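Local coordinates for nodulation protein S (Bradyrhizobium sp., PDB 3OFK) that is an S-adenosylmethionine-dependent N-methyltransferase that probably methylates an intermediate in the synthesis of nod factors, the lipochitooligosaccharide signals of root nodulation, at residues A[27-32]-A[36-41]; A[64-69]-A[87-92]; A[171-176]-A[180-185]. All blocks are in the same frame, centred on the assembly; numbering follows the deposited sequence.

Contact 1 of 3, residues A[27-32]-A[36-41]. With SAH (S-adenosyl-L-homocysteine), chain E.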
loop_
_atom_site.group_PDB
_atom_site.type_symbol
_atom_site.label_atom_id
_atom_site.label_comp_id
_atom_site.label_asym_id
_atom_site.label_seq_id
_atom_site.Cartn_x
_atom_site.Cartn_y
_atom_site.Cartn_z
ATOM N N TRP A 27 -12.218 -4.558 -3.298
ATOM C CA TRP A 27 -11.100 -5.484 -3.574
ATOM C C TRP A 27 -11.196 -6.825 -2.829
ATOM O O TRP A 27 -10.228 -7.601 -2.768
ATOM C CB TRP A 27 -9.761 -4.802 -3.268
ATOM C CG TRP A 27 -9.394 -3.744 -4.253
ATOM C CD1 TRP A 27 -8.732 -3.919 -5.435
ATOM C CD2 TRP A 27 -9.665 -2.345 -4.147
ATOM N NE1 TRP A 27 -8.587 -2.719 -6.074
ATOM C CE2 TRP A 27 -9.138 -1.730 -5.300
ATOM C CE3 TRP A 27 -10.311 -1.554 -3.196
ATOM C CZ2 TRP A 27 -9.224 -0.355 -5.517
ATOM C CZ3 TRP A 27 -10.379 -0.181 -3.400
ATOM C CH2 TRP A 27 -9.834 0.404 -4.554
ATOM N N ARG A 28 -12.374 -7.119 -2.295
ATOM C CA ARG A 28 -12.561 -8.291 -1.441
ATOM C C ARG A 28 -11.555 -8.435 -0.276
ATOM O O ARG A 28 -11.267 -9.546 0.166
ATOM C CB ARG A 28 -12.624 -9.575 -2.295
ATOM C CG ARG A 28 -14.011 -10.172 -2.371
ATOM C CD ARG A 28 -13.925 -11.659 -2.759
ATOM N NE ARG A 28 -13.188 -11.838 -4.021
ATOM C CZ ARG A 28 -12.484 -12.922 -4.360
ATOM N NH1 ARG A 28 -12.385 -13.960 -3.532
ATOM N NH2 ARG A 28 -11.863 -12.965 -5.542
ATOM N N LEU A 29 -11.055 -7.320 0.247
ATOM C CA LEU A 29 -10.001 -7.359 1.285
ATOM C C LEU A 29 -10.465 -7.957 2.619
ATOM O O LEU A 29 -9.634 -8.425 3.430
ATOM C CB LEU A 29 -9.431 -5.952 1.532
ATOM C CG LEU A 29 -8.743 -5.311 0.317
ATOM C CD1 LEU A 29 -8.514 -3.823 0.529
ATOM C CD2 LEU A 29 -7.445 -6.004 -0.043
ATOM N N ASP A 30 -11.770 -7.931 2.876
ATOM C CA ASP A 30 -12.289 -8.589 4.098
ATOM C C ASP A 30 -12.593 -10.051 3.905
ATOM O O ASP A 30 -12.255 -10.870 4.753
ATOM C CB ASP A 30 -13.498 -7.851 4.673
ATOM C CG ASP A 30 -13.085 -6.607 5.445
ATOM O OD1 ASP A 30 -12.192 -6.708 6.325
ATOM O OD2 ASP A 30 -13.612 -5.515 5.139
ATOM N N ASP A 31 -13.209 -10.371 2.774
ATOM C CA ASP A 31 -13.815 -11.673 2.558
ATOM C C ASP A 31 -12.895 -12.695 1.879
ATOM O O ASP A 31 -13.214 -13.878 1.905
ATOM C CB ASP A 31 -15.111 -11.526 1.751
ATOM C CG ASP A 31 -16.192 -10.759 2.516
ATOM O OD1 ASP A 31 -16.640 -11.252 3.572
ATOM O OD2 ASP A 31 -16.602 -9.670 2.068
ATOM N N ASN A 32 -11.785 -12.253 1.277
ATOM C CA ASN A 32 -10.883 -13.178 0.576
ATOM C C ASN A 32 -9.796 -13.693 1.516
ATOM O O ASN A 32 -8.996 -12.896 2.037
ATOM C CB ASN A 32 -10.246 -12.489 -0.614
ATOM C CG ASN A 32 -9.549 -13.447 -1.557
ATOM O OD1 ASN A 32 -9.353 -14.625 -1.273
ATOM N ND2 ASN A 32 -9.137 -12.915 -2.697
ATOM N N ARG A 36 -6.725 -11.723 3.438
ATOM C CA ARG A 36 -6.488 -11.775 4.889
ATOM C C ARG A 36 -5.050 -12.230 5.200
ATOM O O ARG A 36 -4.384 -11.593 6.025
ATOM C CB ARG A 36 -7.538 -12.640 5.629
ATOM C CG ARG A 36 -8.973 -12.067 5.611
ATOM C CD ARG A 36 -9.960 -12.855 6.541
ATOM N NE ARG A 36 -10.180 -14.268 6.149
ATOM C CZ ARG A 36 -11.181 -14.733 5.384
ATOM N NH1 ARG A 36 -12.099 -13.927 4.856
ATOM N NH2 ARG A 36 -11.274 -16.031 5.138
ATOM N N GLU A 37 -4.581 -13.305 4.520
ATOM C CA GLU A 37 -3.192 -13.806 4.669
ATOM C C GLU A 37 -2.157 -12.755 4.231
ATOM O O GLU A 37 -1.113 -12.603 4.869
ATOM C CB GLU A 37 -2.919 -15.111 3.900
ATOM C CG GLU A 37 -1.846 -15.942 4.615
ATOM C CD GLU A 37 -0.977 -16.793 3.713
ATOM O OE1 GLU A 37 -1.502 -17.394 2.745
ATOM O OE2 GLU A 37 0.246 -16.869 3.993
ATOM N N ARG A 38 -2.456 -12.038 3.153
ATOM C CA ARG A 38 -1.573 -10.951 2.723
ATOM C C ARG A 38 -1.424 -9.872 3.789
ATOM O O ARG A 38 -0.316 -9.404 4.070
ATOM C CB ARG A 38 -2.084 -10.305 1.428
ATOM C CG ARG A 38 -1.142 -9.308 0.847
ATOM C CD ARG A 38 -1.644 -8.808 -0.507
ATOM N NE ARG A 38 -2.932 -8.118 -0.421
ATOM C CZ ARG A 38 -3.125 -6.862 0.026
ATOM N NH1 ARG A 38 -2.127 -6.086 0.465
ATOM N NH2 ARG A 38 -4.356 -6.370 0.034
ATOM N N HIS A 39 -2.564 -9.477 4.352
ATOM C CA HIS A 39 -2.603 -8.557 5.455
ATOM C C HIS A 39 -1.873 -9.040 6.690
ATOM O O HIS A 39 -1.255 -8.240 7.386
ATOM C CB HIS A 39 -4.052 -8.248 5.819
ATOM C CG HIS A 39 -4.681 -7.202 4.965
ATOM N ND1 HIS A 39 -5.892 -6.619 5.280
ATOM C CD2 HIS A 39 -4.242 -6.579 3.848
ATOM C CE1 HIS A 39 -6.192 -5.716 4.365
ATOM N NE2 HIS A 39 -5.198 -5.659 3.497
ATOM N N THR A 40 -1.967 -10.335 6.976
ATOM C CA THR A 40 -1.209 -10.939 8.077
ATOM C C THR A 40 0.287 -10.737 7.836
ATOM O O THR A 40 0.992 -10.263 8.732
ATOM C CB THR A 40 -1.570 -12.434 8.277
ATOM O OG1 THR A 40 -2.969 -12.546 8.589
ATOM C CG2 THR A 40 -0.754 -13.049 9.399
ATOM N N GLN A 41 0.752 -11.038 6.614
ATOM C CA GLN A 41 2.159 -10.804 6.261
ATOM C C GLN A 41 2.546 -9.337 6.288
ATOM O O GLN A 41 3.582 -8.948 6.813
ATOM C CB GLN A 41 2.488 -11.374 4.868
ATOM C CG GLN A 41 2.491 -12.908 4.786
ATOM C CD GLN A 41 3.312 -13.563 5.866
ATOM O OE1 GLN A 41 4.369 -13.055 6.256
ATOM N NE2 GLN A 41 2.832 -14.709 6.363
HETATM N N SAH E . -3.017 -0.735 0.963
HETATM C CA SAH E . -4.304 -1.399 1.144
HETATM C CB SAH E . -5.279 -0.938 0.064
HETATM C CG SAH E . -5.010 -1.305 -1.387
HETATM S SD SAH E . -6.359 -0.891 -2.548
HETATM C C SAH E . -4.216 -2.933 1.163
HETATM O O SAH E . -3.200 -3.520 0.785
HETATM O OXT SAH E . -5.166 -3.605 1.560
HETATM C "C5'" SAH E . -5.527 0.555 -3.283
HETATM C "C4'" SAH E . -5.781 1.918 -2.668
HETATM O "O4'" SAH E . -4.848 2.844 -3.223
HETATM C "C3'" SAH E . -7.179 2.476 -2.932
HETATM O "O3'" SAH E . -7.705 3.052 -1.729
HETATM C "C2'" SAH E . -6.920 3.545 -4.006
HETATM O "O2'" SAH E . -7.865 4.587 -3.963
HETATM C "C1'" SAH E . -5.548 4.015 -3.607
HETATM N N9 SAH E . -4.733 4.729 -4.616
HETATM C C8 SAH E . -4.613 4.442 -5.953
HETATM N N7 SAH E . -3.730 5.310 -6.490
HETATM C C5 SAH E . -3.279 6.137 -5.531
HETATM C C6 SAH E . -2.326 7.154 -5.594
HETATM N N6 SAH E . -1.792 7.485 -6.803
HETATM N N1 SAH E . -2.043 7.844 -4.441
HETATM C C2 SAH E . -2.658 7.483 -3.246
HETATM N N3 SAH E . -3.580 6.443 -3.202
HETATM C C4 SAH E . -3.875 5.763 -4.332
#
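Arg38 leaves helix 33-46 with CG anti to its backbone N (chi1 -173°) and bends at chi3 (62°), which carries its guanidinium edge to the methyl CD2 of Leu29 and the carboxylate of S-adenosyl-L-homocysteine (SAH). This is the amino-acid end of the cofactor pocket in a Rossmann-like methyltransferase. Arg38 NH1 donates to SAH O at 2.8 Å, while NH2 reaches both carboxylate oxygens. His39 turns its ring edge to the same group, and NE2 donates to SAH OXT at 2.8 Å, so four hydrogen bonds from three nitrogens hold the carboxylate. Leu29 CD2 comes to a doubtfully short 3.1 Å from Arg38 NH2 and lies 3.7 Å from SAH OXT, an apolar wall beside the charges.

Trp27 lays one ring face over the thioether, SAH SD sitting 3.8 Å above its centre; an alanine here would probably leave the sulfur without its flat cover and the ligand chain freer to shift. Asn32 is the N-cap of helix 33-46, OD1 accepting from Phe34 N while ND2 hydrogen-bonds Glu195, and its carbonyl O accepts from Arg36 N. Outermost, Arg36 NH1 meets a lone pair of Asp30 O in the carbonyl plane, 3.1 Å away.

Contact 2 of 3, residues A[64-69]-A[87-92]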
loop_
_atom_site.group_PDB
_atom_site.type_symbol
_atom_site.label_atom_id
_atom_site.label_comp_id
_atom_site.label_asym_id
_atom_site.label_seq_id
_atom_site.Cartn_x
_atom_site.Cartn_y
_atom_site.Cartn_z
ATOM N N ALA A 64 -9.547 -1.759 5.930
ATOM C CA ALA A 64 -9.295 -3.101 6.500
ATOM C C ALA A 64 -7.902 -3.202 7.120
ATOM O O ALA A 64 -7.770 -3.718 8.247
ATOM C CB ALA A 64 -9.531 -4.213 5.497
ATOM N N PHE A 65 -6.872 -2.709 6.424
ATOM C CA PHE A 65 -5.518 -2.744 6.966
ATOM C C PHE A 65 -5.255 -1.612 7.957
ATOM O O PHE A 65 -4.584 -1.832 8.964
ATOM C CB PHE A 65 -4.424 -2.794 5.883
ATOM C CG PHE A 65 -3.067 -3.101 6.454
ATOM C CD1 PHE A 65 -2.714 -4.414 6.747
ATOM C CD2 PHE A 65 -2.190 -2.094 6.774
ATOM C CE1 PHE A 65 -1.489 -4.719 7.330
ATOM C CE2 PHE A 65 -0.960 -2.375 7.332
ATOM C CZ PHE A 65 -0.616 -3.729 7.622
ATOM N N THR A 66 -5.808 -0.427 7.698
ATOM C CA THR A 66 -5.707 0.709 8.595
ATOM C C THR A 66 -6.114 0.271 10.015
ATOM O O THR A 66 -5.396 0.547 10.986
ATOM C CB THR A 66 -6.621 1.861 8.142
ATOM O OG1 THR A 66 -6.619 1.960 6.720
ATOM C CG2 THR A 66 -6.196 3.201 8.780
ATOM N N GLU A 67 -7.222 -0.467 10.088
ATOM C CA GLU A 67 -7.801 -0.966 11.338
ATOM C C GLU A 67 -6.879 -1.909 12.106
ATOM O O GLU A 67 -6.917 -1.957 13.339
ATOM C CB GLU A 67 -9.126 -1.679 11.023
ATOM C CG GLU A 67 -9.777 -2.345 12.232
ATOM C CD GLU A 67 -11.260 -2.588 12.074
ATOM O OE1 GLU A 67 -11.651 -3.150 11.014
ATOM O OE2 GLU A 67 -12.019 -2.190 13.012
ATOM N N LYS A 68 -6.089 -2.674 11.359
ATOM C CA LYS A 68 -5.130 -3.621 11.931
ATOM C C LYS A 68 -3.847 -2.911 12.350
ATOM O O LYS A 68 -3.235 -3.243 13.346
ATOM C CB LYS A 68 -4.842 -4.709 10.894
ATOM C CG LYS A 68 -6.083 -5.559 10.564
ATOM C CD LYS A 68 -5.864 -6.526 9.403
ATOM C CE LYS A 68 -7.204 -7.006 8.871
ATOM N NZ LYS A 68 -7.087 -7.804 7.633
ATOM N N LEU A 69 -3.482 -1.880 11.608
ATOM C CA LEU A 69 -2.269 -1.114 11.861
ATOM C C LEU A 69 -2.401 -0.088 12.982
ATOM O O LEU A 69 -1.460 0.083 13.768
ATOM C CB LEU A 69 -1.853 -0.405 10.573
ATOM C CG LEU A 69 -0.453 0.222 10.507
ATOM C CD1 LEU A 69 0.641 -0.855 10.615
ATOM C CD2 LEU A 69 -0.330 1.030 9.197
ATOM N N GLY A 87 -13.349 8.390 3.466
ATOM C CA GLY A 87 -14.629 8.384 4.148
ATOM C C GLY A 87 -14.972 7.036 4.775
ATOM O O GLY A 87 -15.378 6.961 5.947
ATOM N N ARG A 88 -14.848 5.983 3.972
ATOM C CA ARG A 88 -15.109 4.597 4.439
ATOM C C ARG A 88 -14.133 4.144 5.551
ATOM O O ARG A 88 -14.564 3.565 6.573
ATOM C CB ARG A 88 -15.088 3.650 3.241
ATOM C CG ARG A 88 -16.299 3.815 2.324
ATOM C CD ARG A 88 -16.407 2.684 1.334
ATOM N NE ARG A 88 -16.804 1.435 2.003
ATOM C CZ ARG A 88 -17.252 0.349 1.384
ATOM N NH1 ARG A 88 -17.414 0.328 0.054
ATOM N NH2 ARG A 88 -17.591 -0.714 2.116
ATOM N N ALA A 89 -12.839 4.447 5.377
ATOM C CA ALA A 89 -11.809 3.979 6.277
ATOM C C ALA A 89 -11.916 4.689 7.617
ATOM O O ALA A 89 -11.817 4.028 8.665
ATOM C CB ALA A 89 -10.397 4.142 5.673
ATOM N N CYS A 90 -12.165 6.005 7.629
ATOM C CA CYS A 90 -12.192 6.707 8.907
ATOM C C CYS A 90 -13.432 6.357 9.701
ATOM O O CYS A 90 -13.440 6.529 10.932
ATOM C CB CYS A 90 -12.010 8.218 8.774
ATOM S SG CYS A 90 -13.466 9.170 8.313
ATOM N N GLN A 91 -14.474 5.872 9.026
ATOM C CA GLN A 91 -15.619 5.316 9.756
ATOM C C GLN A 91 -15.241 3.990 10.408
ATOM O O GLN A 91 -15.562 3.716 11.557
ATOM C CB GLN A 91 -16.865 5.192 8.849
ATOM C CG GLN A 91 -18.062 4.516 9.511
ATOM C CD GLN A 91 -18.895 5.437 10.413
ATOM O OE1 GLN A 91 -19.367 6.508 10.001
ATOM N NE2 GLN A 91 -19.114 4.995 11.644
ATOM N N ARG A 92 -14.513 3.172 9.674
ATOM C CA ARG A 92 -13.998 1.927 10.201
ATOM C C ARG A 92 -13.097 2.107 11.433
ATOM O O ARG A 92 -13.225 1.349 12.420
ATOM C CB ARG A 92 -13.297 1.194 9.078
ATOM C CG ARG A 92 -12.680 -0.090 9.430
ATOM C CD ARG A 92 -12.960 -1.065 8.332
ATOM N NE ARG A 92 -12.408 -2.363 8.646
ATOM C CZ ARG A 92 -12.592 -3.435 7.888
ATOM N NH1 ARG A 92 -13.332 -3.349 6.787
ATOM N NH2 ARG A 92 -12.036 -4.588 8.240
#
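Glu67 OE1 and Arg92 NE form a short salt bridge, 2.6 Å long with an N-H...O angle of 149°. The donor comes from above the carboxylate plane, and the two side chains cross at about a right angle. A second, weak bond runs to the same oxygen from Arg92 NH2 at 3.1 Å, so OE1 takes both nitrogens on that side of the guanidinium. The remaining nitrogen of Arg92, NH1, bridges to Asp30 in the loop before helix 33-46; two carboxylates therefore probably share the arginine's charge and limit its rotation. A chi2 of 138°, away from the staggered values, swings the Arg92 chain over so that one guanidinium face covers Ala64, with Ala64 CA 3.5 Å below the plane near its centre and Ala64 CB 3.7 Å from NH2.

Deeper in, Thr66 OG1 comes within 4.5 Å of Ala89 CB, a loose touch between small residues. The hydroxyl itself is hydrogen-bonded to Glu57 of strand 52-58, and Trp101 of strand 99-103 packs on both Thr66 and Ala89.

Helices 64-69 and 83-92 run the same way, their axes 9.1 Å apart at an angle of 34°, as successive crossover helices of a Rossmann-like sheet: the first links strands 52-58 and 73-80, the second links strands 73-80 and 99-103.

Contact 3 of 3, residues A[171-176]-A[180-185]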
loop_
_atom_site.group_PDB
_atom_site.type_symbol
_atom_site.label_atom_id
_atom_site.label_comp_id
_atom_site.label_asym_id
_atom_site.label_seq_id
_atom_site.Cartn_x
_atom_site.Cartn_y
_atom_site.Cartn_z
ATOM N N THR A 171 9.750 -5.164 -10.270
ATOM C CA THR A 171 10.219 -3.912 -10.808
ATOM C C THR A 171 10.392 -2.848 -9.728
ATOM O O THR A 171 11.455 -2.212 -9.645
ATOM C CB THR A 171 9.318 -3.461 -11.994
ATOM O OG1 THR A 171 9.458 -4.418 -13.060
ATOM C CG2 THR A 171 9.746 -2.128 -12.500
ATOM N N VAL A 172 9.374 -2.672 -8.883
ATOM C CA VAL A 172 9.476 -1.714 -7.792
ATOM C C VAL A 172 10.556 -2.092 -6.766
ATOM O O VAL A 172 11.325 -1.234 -6.335
ATOM C CB VAL A 172 8.130 -1.501 -7.105
ATOM C CG1 VAL A 172 8.293 -0.638 -5.871
ATOM C CG2 VAL A 172 7.119 -0.867 -8.087
ATOM N N ILE A 173 10.632 -3.365 -6.384
ATOM C CA ILE A 173 11.666 -3.819 -5.448
ATOM C C ILE A 173 13.040 -3.409 -5.967
ATOM O O ILE A 173 13.888 -2.932 -5.202
ATOM C CB ILE A 173 11.565 -5.350 -5.190
ATOM C CG1 ILE A 173 10.370 -5.657 -4.269
ATOM C CG2 ILE A 173 12.830 -5.885 -4.546
ATOM C CD1 ILE A 173 10.020 -7.105 -4.170
ATOM N N THR A 174 13.256 -3.584 -7.279
ATOM C CA THR A 174 14.509 -3.205 -7.898
ATOM C C THR A 174 14.842 -1.740 -7.677
ATOM O O THR A 174 15.985 -1.407 -7.328
ATOM C CB THR A 174 14.530 -3.563 -9.408
ATOM O OG1 THR A 174 14.453 -4.982 -9.531
ATOM C CG2 THR A 174 15.834 -3.078 -10.097
ATOM N N ILE A 175 13.853 -0.884 -7.894
ATOM C CA ILE A 175 14.009 0.569 -7.789
ATOM C C ILE A 175 14.165 0.973 -6.323
ATOM O O ILE A 175 15.024 1.793 -5.977
ATOM C CB ILE A 175 12.797 1.313 -8.394
ATOM C CG1 ILE A 175 12.721 1.077 -9.921
ATOM C CG2 ILE A 175 12.870 2.808 -8.070
ATOM C CD1 ILE A 175 11.424 1.608 -10.574
ATOM N N LEU A 176 13.334 0.382 -5.467
ATOM C CA LEU A 176 13.448 0.608 -4.029
ATOM C C LEU A 176 14.844 0.306 -3.522
ATOM O O LEU A 176 15.358 1.048 -2.696
ATOM C CB LEU A 176 12.429 -0.235 -3.264
ATOM C CG LEU A 176 10.987 0.228 -3.321
ATOM C CD1 LEU A 176 10.048 -0.795 -2.683
ATOM C CD2 LEU A 176 10.860 1.549 -2.640
ATOM N N LEU A 180 17.281 2.049 -0.767
ATOM C CA LEU A 180 17.016 1.411 0.530
ATOM C C LEU A 180 17.638 0.029 0.608
ATOM O O LEU A 180 17.982 -0.550 -0.413
ATOM C CB LEU A 180 15.511 1.295 0.790
ATOM C CG LEU A 180 14.691 2.592 0.798
ATOM C CD1 LEU A 180 13.182 2.264 0.903
ATOM C CD2 LEU A 180 15.119 3.477 1.942
ATOM N N THR A 181 17.755 -0.484 1.833
ATOM C CA THR A 181 18.345 -1.791 2.110
ATOM C C THR A 181 17.233 -2.824 2.375
ATOM O O THR A 181 16.413 -2.654 3.276
ATOM C CB THR A 181 19.315 -1.706 3.329
ATOM O OG1 THR A 181 20.433 -0.855 3.016
ATOM C CG2 THR A 181 19.853 -3.096 3.745
ATOM N N GLU A 182 17.176 -3.880 1.571
ATOM C CA GLU A 182 16.176 -4.928 1.784
ATOM C C GLU A 182 16.512 -5.700 3.064
ATOM O O GLU A 182 17.639 -6.205 3.199
ATOM C CB GLU A 182 16.096 -5.897 0.598
ATOM C CG GLU A 182 14.886 -6.832 0.708
ATOM C CD GLU A 182 14.722 -7.783 -0.472
ATOM O OE1 GLU A 182 14.750 -7.337 -1.639
ATOM O OE2 GLU A 182 14.525 -8.986 -0.233
ATOM N N VAL A 183 15.569 -5.775 4.005
ATOM C CA VAL A 183 15.790 -6.503 5.267
ATOM C C VAL A 183 15.109 -7.885 5.285
ATOM O O VAL A 183 15.537 -8.775 6.030
ATOM C CB VAL A 183 15.339 -5.706 6.523
ATOM C CG1 VAL A 183 15.741 -4.244 6.441
ATOM C CG2 VAL A 183 13.847 -5.827 6.755
ATOM N N GLU A 184 14.060 -8.059 4.478
ATOM C CA GLU A 184 13.276 -9.299 4.454
ATOM C C GLU A 184 12.297 -9.277 3.297
ATOM O O GLU A 184 11.910 -8.193 2.871
ATOM C CB GLU A 184 12.462 -9.442 5.757
ATOM C CG GLU A 184 11.757 -10.794 5.910
ATOM C CD GLU A 184 10.955 -10.930 7.196
ATOM O OE1 GLU A 184 11.006 -10.032 8.075
ATOM O OE2 GLU A 184 10.264 -11.959 7.308
ATOM N N ARG A 185 11.875 -10.450 2.817
ATOM C CA ARG A 185 10.771 -10.525 1.849
ATOM C C ARG A 185 9.912 -11.750 2.082
ATOM O O ARG A 185 10.333 -12.685 2.759
ATOM C CB ARG A 185 11.284 -10.522 0.407
ATOM C CG ARG A 185 12.131 -11.748 0.022
ATOM C CD ARG A 185 12.317 -11.801 -1.484
ATOM N NE ARG A 185 12.963 -10.585 -1.942
ATOM C CZ ARG A 185 13.024 -10.175 -3.203
ATOM N NH1 ARG A 185 12.483 -10.886 -4.186
ATOM N NH2 ARG A 185 13.642 -9.030 -3.474
#
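Glu182 OE1 accepts a nearly straight bond from Arg185 NH2 at 2.7 Å and rests against Ile173 CG2 at 3.8 Å. The other carboxylate oxygen, OE2, takes Arg185 NE at 2.8 Å, so the guanidinium grips the acid side-on with one nitrogen to each oxygen. Both oxygens are met on their syn sides and lie close to the guanidinium plane. For this Arg185 sets CG between its own backbone N and carbonyl carbon (chi1 65°) and bends again at chi3, folding back over the strand toward Glu182.

The locked pair forms a lid over Ile173: CG2 touches Arg185 NH2 at 3.4 Å, and CD1 lies over one face of the guanidinium. At the helix end Leu180 N donates to Leu176 O at 2.9 Å, a bent bond (138°) that completes the last turn before the strand. Leu176 CD2 and Leu180 CD1 meet loosely at 4.3 Å.

Past Glu182, residues Val183 and Glu184 both face Arg201, a classic beta bulge. Helix 169-179 passes straight into edge strand 181-189, which pairs with antiparallel strand 196-203 inserted beside strand 148-155, the 3-2-1-4-5-7-6 strand order of class I methyltransferases.

In the fold
From the N terminus, contact 1 closes first: the loop after helix 13-21 folds back on the helix it leads into, with three residues between its segments. Contact 2 follows, spanning 17 residues that include strand 73-80, and contact 3 comes last, a short turn from helix to edge strand. The three are in series; none nests in or crosses another. Contacts 1 and 2 meet directly: besides the shared Arg92, Lys68 NZ probably hydrogen-bonds His39 ND1, tying the cofactor-binding helix 33-46 and its loop to the crossover helices. Contact 3 touches neither; it lies across the chain's centre from contact 2, at the far edge of the sheet.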